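PDB 7CRD: probable enoyl-CoA hydratase/isomerase from Pseudomonas aeruginosa, which binds coenzyme A and probably moves the double bond of enoyl-CoA substrates between positions 3 and 2. Local coordinates for residues Val50-Gly55 with Pro94-Val99; Ala98-Ala103 with Ala182-His187. One frame throughout, in Å; residues are numbered along the deposited sequence.

Both contacts are buried and use the strand 95-99, but they work on it differently. Contact 1, 50-55 with 94-99, joins two neighbouring parallel strands in the middle of the six-stranded sheet; backbone hydrogen bonds do most of the work, with aliphatic side chains above and below. Contact 2, 98-103 with 182-187, takes the C-terminal end of the same strand and the turn after it and sets them against the helix 182-196, with no hydrogen bond across. It lies farther from the centre of the chain and is about half as extensive. The two meet at Ala98 and where Thr54 OG1 packs 3.6 Å from Leu185 CG.

Contact 1: Val50-Gly55 with Pro94-Val99; sequences VVLITG and PVIAAV
Val51 to Thr54 and Val95 to Ala98 run side by side as parallel strands, 4.6 Å apart at the closest approach of their axes and twisted by 23°, in the central sheet of the crotonase fold. Val51 N donates to Pro94 O, Val51 O accepts from Ile96 N, Ile53 N gives to Ile96 O, and Ile53 O takes Ala98 N at 2.9 Å. All four bonds use Val51 and Ile53 on one side, whereas Leu52 bonds to Leu14 and Leu16 of the strand 13-18 and Thr54 to Leu16.

On one face, Ile53 CD1 lies 3.8 Å from Val95 CG1, the two side chains crossing at a slant. On the other, Leu52 bends across to its neighbour: CD1 lies over the carbonyl oxygen of Ile96, 3.1 Å from that O, and packs against both Ile96 CG2 and Ala98 CB. Ile96 sends CD1 the other way, to within 4.0 Å of Val50 CG1. The helix 182-196 covers this face, with Ala188 over Leu52 and Ala192 and Phe195 over Val50.

The C-terminal end is finished by a side chain. With chi1 at -174°, Thr54 carries OG1 over to Ala98 O, a 2.9 Å bond that arrives tilted 24° from the carbonyl plane; OG1 is also bonded to Gly56 N. Beside it, a water accepts from Gly55 N and probably donates to Ala98 O, 3.1 Å from each.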
loop_
_atom_site.group_PDB
_atom_site.type_symbol
_atom_site.label_atom_id
_atom_site.label_comp_id
_atom_site.label_asym_id
_atom_site.label_seq_id
_atom_site.Cartn_x
_atom_site.Cartn_y
_atom_site.Cartn_z
ATOM N N VAL A 50 12.592 6.641 10.140
ATOM C CA VAL A 50 11.845 6.657 8.884
ATOM C C VAL A 50 11.816 5.240 8.321
ATOM O O VAL A 50 12.814 4.517 8.391
ATOM C CB VAL A 50 12.473 7.629 7.854
ATOM C CG1 VAL A 50 11.701 7.585 6.543
ATOM C CG2 VAL A 50 12.529 9.062 8.403
ATOM N N VAL A 51 10.675 4.847 7.745
ATOM C CA VAL A 51 10.531 3.565 7.061
ATOM C C VAL A 51 10.318 3.805 5.570
ATOM O O VAL A 51 9.538 4.682 5.176
ATOM C CB VAL A 51 9.371 2.749 7.674
ATOM C CG1 VAL A 51 9.039 1.529 6.801
ATOM C CG2 VAL A 51 9.723 2.322 9.091
ATOM N N LEU A 52 11.011 3.024 4.738
ATOM C CA LEU A 52 10.841 3.051 3.288
ATOM C C LEU A 52 10.301 1.706 2.830
ATOM O O LEU A 52 10.806 0.658 3.246
ATOM C CB LEU A 52 12.161 3.348 2.560
ATOM C CG LEU A 52 12.136 3.182 1.028
ATOM C CD1 LEU A 52 11.333 4.303 0.373
ATOM C CD2 LEU A 52 13.539 3.114 0.415
ATOM N N ILE A 53 9.280 1.732 1.981
ATOM C CA ILE A 53 8.680 0.523 1.432
ATOM C C ILE A 53 8.900 0.521 -0.072
ATOM O O ILE A 53 8.590 1.511 -0.746
ATOM C CB ILE A 53 7.178 0.431 1.758
ATOM C CG1 ILE A 53 6.949 0.513 3.260
ATOM C CG2 ILE A 53 6.604 -0.897 1.238
ATOM C CD1 ILE A 53 5.479 0.405 3.634
ATOM N N THR A 54 9.416 -0.589 -0.602
ATOM C CA THR A 54 9.716 -0.649 -2.022
ATOM C C THR A 54 9.728 -2.098 -2.483
ATOM O O THR A 54 9.884 -3.025 -1.687
ATOM C CB THR A 54 11.066 0.010 -2.328
ATOM O OG1 THR A 54 11.266 0.057 -3.741
ATOM C CG2 THR A 54 12.183 -0.798 -1.678
ATOM N N GLY A 55 9.563 -2.275 -3.789
ATOM C CA GLY A 55 9.745 -3.571 -4.400
ATOM C C GLY A 55 10.979 -3.627 -5.276
ATOM O O GLY A 55 11.238 -4.652 -5.912
ATOM N N PRO A 94 7.413 8.631 9.935
ATOM C CA PRO A 94 7.291 8.784 8.477
ATOM C C PRO A 94 7.475 7.459 7.750
ATOM O O PRO A 94 8.356 6.663 8.083
ATOM C CB PRO A 94 8.407 9.779 8.130
ATOM C CG PRO A 94 8.538 10.595 9.372
ATOM C CD PRO A 94 8.364 9.610 10.501
ATOM N N VAL A 95 6.604 7.220 6.767
ATOM C CA VAL A 95 6.697 6.087 5.845
ATOM C C VAL A 95 6.771 6.639 4.437
ATOM O O VAL A 95 5.937 7.470 4.057
ATOM C CB VAL A 95 5.476 5.152 5.940
ATOM C CG1 VAL A 95 5.699 3.904 5.075
ATOM C CG2 VAL A 95 5.229 4.755 7.334
ATOM N N ILE A 96 7.714 6.132 3.653
ATOM C CA ILE A 96 7.957 6.585 2.287
ATOM C C ILE A 96 7.856 5.381 1.362
ATOM O O ILE A 96 8.470 4.342 1.622
ATOM C CB ILE A 96 9.337 7.253 2.157
ATOM C CG1 ILE A 96 9.444 8.457 3.084
ATOM C CG2 ILE A 96 9.607 7.653 0.683
ATOM C CD1 ILE A 96 10.807 9.163 2.971
ATOM N N ALA A 97 7.073 5.509 0.304
ATOM C CA ALA A 97 6.981 4.478 -0.715
ATOM C C ALA A 97 7.835 4.850 -1.926
ATOM O O ALA A 97 7.797 5.990 -2.399
ATOM C CB ALA A 97 5.528 4.279 -1.153
ATOM N N ALA A 98 8.567 3.871 -2.459
ATOM C CA ALA A 98 9.304 4.038 -3.711
ATOM C C ALA A 98 8.793 2.979 -4.676
ATOM O O ALA A 98 9.078 1.788 -4.504
ATOM C CB ALA A 98 10.810 3.920 -3.496
ATOM N N VAL A 99 8.056 3.410 -5.694
ATOM C CA VAL A 99 7.226 2.522 -6.507
ATOM C C VAL A 99 7.765 2.470 -7.933
ATOM O O VAL A 99 7.838 3.506 -8.603
ATOM C CB VAL A 99 5.771 3.003 -6.526
ATOM C CG1 VAL A 99 4.931 2.120 -7.422
ATOM C CG2 VAL A 99 5.208 3.076 -5.095
HETATM O O HOH W 1 9.260 -0.685 -6.442
#

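Contact 2: Ala98-Ala103 with Ala182-His187; sequences AVNGPA and ATVLEH
Val184 and Leu185, consecutive residues in the first turns of the helix 182-196, press their side chains onto Ala98, Val99 and Asn100, where the strand 95-99 ends. No hydrogen bond crosses here; the contact is helix-on-sheet packing, with methyl groups against a small residue, a stretch of main chain and an amide.

Val184 points at the strand and divides its work between two branches. CG1, anti to the backbone N (chi1 -179°), rests on the main chain, 3.7 Å from Val99 N, and also meets Ala98 CB at 4.0 Å. CG2 goes to the amide of Asn100 and lies 3.6 Å from its OD1. The Val184 and Asn100 side chains approach from opposite directions, so the valine meets the amide end of the asparagine.

Leu185 leaves its helix at an angle to the contact, but its far end swings in. Its CG comes to 4.0 Å from Ala98 CB, and CD1 reaches beyond to lie 3.6 Å from Asn100 ND2, the two side chains passing obliquely. Val184 CG2 and Leu185 CD1 thus come to the amide from the same side of its plane, CD1 staying closer to that plane. The polar atoms are engaged elsewhere: OD1 accepts from Gly181 N, next to Ala182 in the chain, and ND2 donates to Gly56 O, beyond the end of the strand 50-54. Those two bonds would fix the rotation of the amide and tie Gly181 to the ends of two strands.

Val99 turns its own side chain from the helix, toward Phe60, Leu111 and Val119. Around the contact, Leu185 also touches Thr54 on the strand 50-54, while Val184 packs on Phe118 of the strand 116-120, so this end of the helix spans three adjacent strands.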
loop_
_atom_site.group_PDB
_atom_site.type_symbol
_atom_site.label_atom_id
_atom_site.label_comp_id
_atom_site.label_asym_id
_atom_site.label_seq_id
_atom_site.Cartn_x
_atom_site.Cartn_y
_atom_site.Cartn_z
ATOM N N ALA A 98 8.567 3.871 -2.459
ATOM C CA ALA A 98 9.304 4.038 -3.711
ATOM C C ALA A 98 8.793 2.979 -4.676
ATOM O O ALA A 98 9.078 1.788 -4.504
ATOM C CB ALA A 98 10.810 3.920 -3.496
ATOM N N VAL A 99 8.056 3.410 -5.694
ATOM C CA VAL A 99 7.226 2.522 -6.507
ATOM C C VAL A 99 7.765 2.470 -7.933
ATOM O O VAL A 99 7.838 3.506 -8.603
ATOM C CB VAL A 99 5.771 3.003 -6.526
ATOM C CG1 VAL A 99 4.931 2.120 -7.422
ATOM C CG2 VAL A 99 5.208 3.076 -5.095
ATOM N N ASN A 100 8.048 1.255 -8.435
ATOM C CA ASN A 100 8.325 1.036 -9.856
ATOM C C ASN A 100 7.397 -0.041 -10.413
ATOM O O ASN A 100 6.930 -0.912 -9.679
ATOM C CB ASN A 100 9.775 0.593 -10.120
ATOM C CG ASN A 100 10.757 1.760 -10.157
ATOM O OD1 ASN A 100 10.682 2.627 -11.030
ATOM N ND2 ASN A 100 11.670 1.789 -9.196
ATOM N N GLY A 101 7.160 0.015 -11.730
ATOM C CA GLY A 101 6.383 -0.989 -12.424
ATOM C C GLY A 101 4.978 -1.122 -11.869
ATOM O O GLY A 101 4.347 -0.136 -11.478
ATOM N N PRO A 102 4.448 -2.344 -11.841
ATOM C CA PRO A 102 3.076 -2.522 -11.344
ATOM C C PRO A 102 2.954 -2.199 -9.865
ATOM O O PRO A 102 3.824 -2.535 -9.058
ATOM C CB PRO A 102 2.775 -4.004 -11.604
ATOM C CG PRO A 102 4.109 -4.642 -11.936
ATOM C CD PRO A 102 4.956 -3.545 -12.529
ATOM N N ALA A 103 1.837 -1.553 -9.520
ATOM C CA ALA A 103 1.422 -1.294 -8.139
ATOM C C ALA A 103 -0.084 -1.529 -8.165
ATOM O O ALA A 103 -0.857 -0.618 -8.480
ATOM C CB ALA A 103 1.773 0.124 -7.686
ATOM N N ALA A 182 16.127 2.855 -10.550
ATOM C CA ALA A 182 16.908 3.126 -9.351
ATOM C C ALA A 182 16.765 4.569 -8.901
ATOM O O ALA A 182 16.883 4.854 -7.704
ATOM C CB ALA A 182 18.381 2.799 -9.602
ATOM N N THR A 183 16.517 5.488 -9.843
ATOM C CA THR A 183 16.301 6.889 -9.492
ATOM C C THR A 183 15.178 7.041 -8.471
ATOM O O THR A 183 15.252 7.893 -7.583
ATOM C CB THR A 183 15.968 7.702 -10.744
ATOM O OG1 THR A 183 17.029 7.582 -11.703
ATOM C CG2 THR A 183 15.779 9.169 -10.388
ATOM N N VAL A 184 14.121 6.237 -8.591
ATOM C CA VAL A 184 12.989 6.383 -7.672
ATOM C C VAL A 184 13.425 6.101 -6.240
ATOM O O VAL A 184 13.067 6.830 -5.303
ATOM C CB VAL A 184 11.823 5.465 -8.093
ATOM C CG1 VAL A 184 10.640 5.637 -7.143
ATOM C CG2 VAL A 184 11.395 5.773 -9.507
ATOM N N LEU A 185 14.204 5.033 -6.047
ATOM C CA LEU A 185 14.598 4.640 -4.697
ATOM C C LEU A 185 15.635 5.593 -4.121
ATOM O O LEU A 185 15.619 5.878 -2.919
ATOM C CB LEU A 185 15.137 3.210 -4.700
ATOM C CG LEU A 185 14.100 2.084 -4.713
ATOM C CD1 LEU A 185 13.325 2.056 -6.026
ATOM C CD2 LEU A 185 14.794 0.751 -4.493
ATOM N N GLU A 186 16.544 6.085 -4.962
ATOM C CA GLU A 186 17.545 7.043 -4.498
ATOM C C GLU A 186 16.888 8.342 -4.052
ATOM O O GLU A 186 17.227 8.886 -2.994
ATOM C CB GLU A 186 18.584 7.283 -5.609
ATOM C CG GLU A 186 19.406 6.020 -5.948
ATOM C CD GLU A 186 20.104 6.033 -7.320
ATOM O OE1 GLU A 186 19.921 6.987 -8.110
ATOM O OE2 GLU A 186 20.848 5.065 -7.611
ATOM N N HIS A 187 15.910 8.823 -4.819
ATOM C CA HIS A 187 15.145 9.999 -4.416
ATOM C C HIS A 187 14.385 9.764 -3.113
ATOM O O HIS A 187 14.337 10.646 -2.247
ATOM C CB HIS A 187 14.188 10.386 -5.542
ATOM C CG HIS A 187 13.513 11.693 -5.320
ATOM N ND1 HIS A 187 14.070 12.891 -5.711
ATOM C CD2 HIS A 187 12.331 11.998 -4.735
ATOM C CE1 HIS A 187 13.261 13.880 -5.374
ATOM N NE2 HIS A 187 12.195 13.365 -4.788
#